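PDB 3KG4: CRISPR pre-crRNA endoribonuclease Cas5d from Mannheimia succiniciproducens, which processes CRISPR precursor transcripts as a metal-independent endoribonuclease, cutting them into the crRNAs that guide adaptive immunity against viruses and other mobile elements. Local coordinates for residues Ala16-Pro21 against Asp31-Ser36; Gly40-Ile45 against Ile51-Asp56. All blocks are in the same frame, centred on the assembly; numbering follows the deposited sequence.

How the contacts relate
The two contacts follow one another along the chain: contact 1 is complete at S36, before contact 2 opens at G40, and helix 35-45 runs through both. Its first turn ends contact 1, while its last turns pack on the opening half of strand 51-60 in contact 2. Their centres lie about 15 Å apart, on opposite sides of the chain's centre, yet they meet directly where I33 CD1 packs on I41 CD1 at 3.8 Å. Strand 51-60 belongs to the seven-stranded antiparallel sheet of this Cas5 protein, so the two contacts join the start of the helix to the loop after strand 15-16 and its later turns to that sheet.

Contact 1 of 2, residues Ala16-Pro21 against Asp31-Ser36; sequences ACFTRP and DVITPS
F18 lays its ring against the backbone and side chain of I33, and this apolar meeting carries most of the contact between 16-21, in the loop after strand 15-16, and the lead into helix 35-45. The I33 CA group makes a CH-pi contact over one ring face, 3.6 Å from the centroid and 13° off the ring normal, close to a perpendicular approach. On the same face, I33 CG1 lies over the CE1-CZ rim, 3.5 Å from F18 CE1. With CG1 anti to the I33 backbone N (chi1 -170°), the chain carries CD1 on over that edge of the ring. Y116 of strand 114-124 touches both side chains and ties the pair to the large antiparallel sheet.

Polar backbone atoms also border the ring: V32 O lies 3.6 Å from F18 CD2, approaching obliquely. T34 brings CG2 to 4.5 Å from F18 CB, and is the N-cap residue of the helix, its OG1 accepting from A37 N.

Farther out, a water bridges the charged side chains. It accepts from R20 NH1 at 3.1 Å, lying at the edge of the guanidinium in its plane, and donates to D31 OD1 at 2.7 Å. Each side chain has a second partner: R20 forms a salt bridge with E22, D31 with R186.

The chemistry thus divides into a buried CH-pi and apolar centre and a polar margin, where attraction between opposite charges, their NH1 and OD1 atoms 4.7 Å apart, is probably relayed through solvent.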
loop_
_atom_site.group_PDB
_atom_site.type_symbol
_atom_site.label_atom_id
_atom_site.label_comp_id
_atom_site.label_asym_id
_atom_site.label_seq_id
_atom_site.Cartn_x
_atom_site.Cartn_y
_atom_site.Cartn_z
ATOM N N ALA A 16 -11.855 -2.356 -3.291
ATOM C CA ALA A 16 -10.610 -2.992 -2.845
ATOM C C ALA A 16 -10.935 -4.211 -2.003
ATOM O O ALA A 16 -11.926 -4.237 -1.306
ATOM C CB ALA A 16 -9.735 -2.027 -2.010
ATOM N N CYS A 17 -10.068 -5.190 -2.037
ATOM C CA CYS A 17 -10.225 -6.342 -1.196
ATOM C C CYS A 17 -8.863 -6.853 -0.748
ATOM O O CYS A 17 -8.146 -7.521 -1.500
ATOM C CB CYS A 17 -11.025 -7.462 -1.898
ATOM S SG CYS A 17 -11.431 -8.741 -0.699
ATOM N N PHE A 18 -8.498 -6.482 0.482
ATOM C CA PHE A 18 -7.285 -6.940 1.106
ATOM C C PHE A 18 -7.666 -8.063 2.048
ATOM O O PHE A 18 -8.044 -7.859 3.216
ATOM C CB PHE A 18 -6.610 -5.788 1.839
ATOM C CG PHE A 18 -6.471 -4.582 1.004
ATOM C CD1 PHE A 18 -5.557 -4.552 -0.056
ATOM C CD2 PHE A 18 -7.302 -3.490 1.197
ATOM C CE1 PHE A 18 -5.457 -3.386 -0.878
ATOM C CE2 PHE A 18 -7.201 -2.361 0.401
ATOM C CZ PHE A 18 -6.284 -2.306 -0.632
ATOM N N THR A 19 -7.596 -9.270 1.517
ATOM C CA THR A 19 -8.298 -10.375 2.119
ATOM C C THR A 19 -7.777 -10.769 3.513
ATOM O O THR A 19 -6.591 -10.982 3.706
ATOM C CB THR A 19 -8.243 -11.600 1.159
ATOM O OG1 THR A 19 -8.807 -11.215 -0.103
ATOM C CG2 THR A 19 -9.012 -12.773 1.761
ATOM N N ARG A 20 -8.679 -10.874 4.494
ATOM C CA ARG A 20 -8.319 -11.278 5.861
ATOM C C ARG A 20 -8.053 -12.804 5.853
ATOM O O ARG A 20 -8.835 -13.576 5.311
ATOM C CB ARG A 20 -9.414 -10.944 6.892
ATOM C CG ARG A 20 -9.812 -9.480 6.936
ATOM C CD ARG A 20 -10.794 -9.152 8.101
ATOM N NE ARG A 20 -10.080 -9.422 9.345
ATOM C CZ ARG A 20 -9.651 -8.535 10.238
ATOM N NH1 ARG A 20 -9.902 -7.230 10.151
ATOM N NH2 ARG A 20 -8.984 -8.994 11.274
ATOM N N PRO A 21 -6.933 -13.233 6.425
ATOM C CA PRO A 21 -6.581 -14.653 6.238
ATOM C C PRO A 21 -7.383 -15.598 7.129
ATOM O O PRO A 21 -7.616 -16.747 6.745
ATOM C CB PRO A 21 -5.076 -14.690 6.547
ATOM C CG PRO A 21 -4.862 -13.524 7.531
ATOM C CD PRO A 21 -5.859 -12.459 7.083
ATOM N N ASP A 31 -9.878 -3.575 6.842
ATOM C CA ASP A 31 -10.425 -2.221 6.810
ATOM C C ASP A 31 -9.635 -1.257 5.957
ATOM O O ASP A 31 -10.203 -0.263 5.499
ATOM C CB ASP A 31 -10.501 -1.614 8.240
ATOM C CG ASP A 31 -11.485 -2.300 9.122
ATOM O OD1 ASP A 31 -12.047 -3.340 8.727
ATOM O OD2 ASP A 31 -11.759 -1.753 10.233
ATOM N N VAL A 32 -8.359 -1.549 5.749
ATOM C CA VAL A 32 -7.448 -0.699 4.982
ATOM C C VAL A 32 -6.435 -1.600 4.268
ATOM O O VAL A 32 -6.286 -2.797 4.561
ATOM C CB VAL A 32 -6.646 0.268 5.907
ATOM C CG1 VAL A 32 -7.620 1.183 6.781
ATOM C CG2 VAL A 32 -5.733 -0.520 6.856
ATOM N N ILE A 33 -5.690 -0.977 3.371
ATOM C CA ILE A 33 -4.595 -1.640 2.704
ATOM C C ILE A 33 -3.486 -2.119 3.663
ATOM O O ILE A 33 -3.125 -1.444 4.648
ATOM C CB ILE A 33 -4.044 -0.700 1.560
ATOM C CG1 ILE A 33 -3.049 -1.460 0.672
ATOM C CG2 ILE A 33 -3.364 0.511 2.179
ATOM C CD1 ILE A 33 -2.777 -0.798 -0.678
ATOM N N THR A 34 -2.984 -3.324 3.400
ATOM C CA THR A 34 -1.892 -3.894 4.124
ATOM C C THR A 34 -0.583 -3.372 3.551
ATOM O O THR A 34 -0.547 -2.964 2.390
ATOM C CB THR A 34 -1.887 -5.437 3.985
ATOM O OG1 THR A 34 -1.896 -5.779 2.580
ATOM C CG2 THR A 34 -3.154 -6.052 4.677
ATOM N N PRO A 35 0.505 -3.405 4.352
ATOM C CA PRO A 35 1.839 -3.115 3.856
ATOM C C PRO A 35 2.166 -4.030 2.665
ATOM O O PRO A 35 2.739 -3.587 1.686
ATOM C CB PRO A 35 2.723 -3.464 5.045
ATOM C CG PRO A 35 1.785 -3.158 6.274
ATOM C CD PRO A 35 0.467 -3.592 5.817
ATOM N N SER A 36 1.780 -5.310 2.785
ATOM C CA SER A 36 1.981 -6.325 1.746
ATOM C C SER A 36 1.401 -5.886 0.396
ATOM O O SER A 36 2.100 -5.886 -0.635
ATOM C CB SER A 36 1.346 -7.650 2.214
ATOM O OG SER A 36 1.767 -8.705 1.387
HETATM O O HOH W 1 -11.923 -5.964 8.218
#

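Contact 2 of 2, residues Gly40-Ile45 against Ile51-Asp56; sequences GILSAI and INWVID
L42 and W53 meet because both side chains start with CG anti to their own carbonyl carbon (chi1 -60° in L42), which sends the leucine branch across the gap from helix 35-45 and turns the indole so that one face meets L42 CB. This is helix-on-sheet packing: the helix lies against strand 51-60 of the seven-stranded antiparallel sheet, running roughly counter to the strand at 142°, with 8.8 Å between the two short axes. L42 CB sits over the five-membered ring in a CH-pi contact, 3.9 Å from its centroid and 15° off the normal. I51 CD1, from the same strand as the indole, covers the opposite face, so the ring is sandwiched between helix and strand side chains. Its rotation is further fixed by NE1, which donates to H46 O just past the helix, and by an edge-to-face stack with F141 of helix 135-146.

Beyond the indole, L42 CD1 goes on to I55; the two side chains cross at an angle, their CD1 methyls touching at 3.7 Å, with A120 of the adjacent strand 114-124 and I7 of strand 7-13 beyond it also lining the leucine. S43 meets the indole at its CD1 edge: its hydroxyl, bonded to R39 O one turn back, leaves OG in the ring plane, 3.6 Å from W53 CD1.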
loop_
_atom_site.group_PDB
_atom_site.type_symbol
_atom_site.label_atom_id
_atom_site.label_comp_id
_atom_site.label_asym_id
_atom_site.label_seq_id
_atom_site.Cartn_x
_atom_site.Cartn_y
_atom_site.Cartn_z
ATOM N N GLY A 40 3.300 -4.482 -3.101
ATOM C CA GLY A 40 2.942 -5.044 -4.418
ATOM C C GLY A 40 2.675 -3.947 -5.435
ATOM O O GLY A 40 3.079 -4.042 -6.599
ATOM N N ILE A 41 1.976 -2.916 -5.002
ATOM C CA ILE A 41 1.580 -1.844 -5.866
ATOM C C ILE A 41 2.840 -1.073 -6.296
ATOM O O ILE A 41 2.991 -0.769 -7.487
ATOM C CB ILE A 41 0.540 -0.927 -5.209
ATOM C CG1 ILE A 41 -0.847 -1.589 -5.167
ATOM C CG2 ILE A 41 0.479 0.470 -5.915
ATOM C CD1 ILE A 41 -1.885 -0.781 -4.395
ATOM N N LEU A 42 3.748 -0.794 -5.339
ATOM C CA LEU A 42 4.992 -0.100 -5.664
ATOM C C LEU A 42 5.874 -0.923 -6.639
ATOM O O LEU A 42 6.393 -0.366 -7.579
ATOM C CB LEU A 42 5.790 0.219 -4.417
ATOM C CG LEU A 42 5.119 1.134 -3.356
ATOM C CD1 LEU A 42 6.118 1.414 -2.202
ATOM C CD2 LEU A 42 4.631 2.420 -3.928
ATOM N N SER A 43 6.010 -2.220 -6.378
ATOM C CA SER A 43 6.796 -3.136 -7.181
ATOM C C SER A 43 6.271 -3.292 -8.615
ATOM O O SER A 43 7.075 -3.492 -9.522
ATOM C CB SER A 43 6.848 -4.493 -6.488
ATOM O OG SER A 43 7.388 -4.347 -5.207
ATOM N N ALA A 44 4.958 -3.158 -8.811
ATOM C CA ALA A 44 4.307 -3.191 -10.123
ATOM C C ALA A 44 4.719 -2.001 -11.003
ATOM O O ALA A 44 4.827 -2.129 -12.241
ATOM C CB ALA A 44 2.801 -3.204 -9.972
ATOM N N ILE A 45 4.950 -0.860 -10.357
ATOM C CA ILE A 45 5.510 0.320 -11.023
ATOM C C ILE A 45 7.029 0.179 -11.249
ATOM O O ILE A 45 7.514 0.357 -12.355
ATOM C CB ILE A 45 5.149 1.617 -10.254
ATOM C CG1 ILE A 45 3.627 1.813 -10.230
ATOM C CG2 ILE A 45 5.845 2.826 -10.905
ATOM C CD1 ILE A 45 3.099 2.882 -9.246
ATOM N N ILE A 51 16.714 -4.168 -5.114
ATOM C CA ILE A 51 15.993 -3.396 -4.067
ATOM C C ILE A 51 14.746 -4.088 -3.508
ATOM O O ILE A 51 14.175 -4.973 -4.133
ATOM C CB ILE A 51 15.551 -2.004 -4.567
ATOM C CG1 ILE A 51 14.555 -2.138 -5.715
ATOM C CG2 ILE A 51 16.806 -1.141 -4.935
ATOM C CD1 ILE A 51 13.581 -0.987 -5.866
ATOM N N ASN A 52 14.350 -3.650 -2.309
ATOM C CA ASN A 52 13.060 -3.983 -1.709
ATOM C C ASN A 52 12.436 -2.676 -1.260
ATOM O O ASN A 52 13.140 -1.786 -0.752
ATOM C CB ASN A 52 13.202 -4.955 -0.511
ATOM C CG ASN A 52 13.355 -6.431 -0.951
ATOM O OD1 ASN A 52 14.144 -7.189 -0.360
ATOM N ND2 ASN A 52 12.613 -6.833 -1.999
ATOM N N TRP A 53 11.144 -2.536 -1.533
ATOM C CA TRP A 53 10.374 -1.397 -1.066
ATOM C C TRP A 53 9.952 -1.625 0.374
ATOM O O TRP A 53 9.386 -2.689 0.713
ATOM C CB TRP A 53 9.147 -1.191 -1.910
ATOM C CG TRP A 53 9.421 -0.728 -3.253
ATOM C CD1 TRP A 53 9.190 -1.394 -4.409
ATOM C CD2 TRP A 53 9.964 0.545 -3.615
ATOM N NE1 TRP A 53 9.545 -0.600 -5.489
ATOM C CE2 TRP A 53 10.052 0.580 -5.018
ATOM C CE3 TRP A 53 10.395 1.657 -2.883
ATOM C CZ2 TRP A 53 10.562 1.682 -5.708
ATOM C CZ3 TRP A 53 10.922 2.739 -3.559
ATOM C CH2 TRP A 53 10.976 2.759 -4.954
ATOM N N VAL A 54 10.212 -0.646 1.226
ATOM C CA VAL A 54 9.802 -0.750 2.633
ATOM C C VAL A 54 8.701 0.281 2.914
ATOM O O VAL A 54 8.930 1.473 2.721
ATOM C CB VAL A 54 11.026 -0.561 3.547
ATOM C CG1 VAL A 54 10.616 -0.520 5.053
ATOM C CG2 VAL A 54 12.047 -1.662 3.267
ATOM N N ILE A 55 7.522 -0.168 3.388
ATOM C CA ILE A 55 6.409 0.744 3.626
ATOM C C ILE A 55 6.637 1.415 4.983
ATOM O O ILE A 55 6.894 0.732 5.995
ATOM C CB ILE A 55 5.048 0.034 3.602
ATOM C CG1 ILE A 55 4.870 -0.785 2.315
ATOM C CG2 ILE A 55 3.884 1.033 3.646
ATOM C CD1 ILE A 55 5.086 0.004 1.043
ATOM N N ASP A 56 6.525 2.736 4.999
ATOM C CA ASP A 56 6.707 3.522 6.233
ATOM C C ASP A 56 5.385 4.035 6.794
ATOM O O ASP A 56 5.148 3.997 8.021
ATOM C CB ASP A 56 7.658 4.682 5.973
ATOM C CG ASP A 56 9.016 4.217 5.540
ATOM O OD1 ASP A 56 9.612 3.404 6.265
ATOM O OD2 ASP A 56 9.475 4.644 4.446
#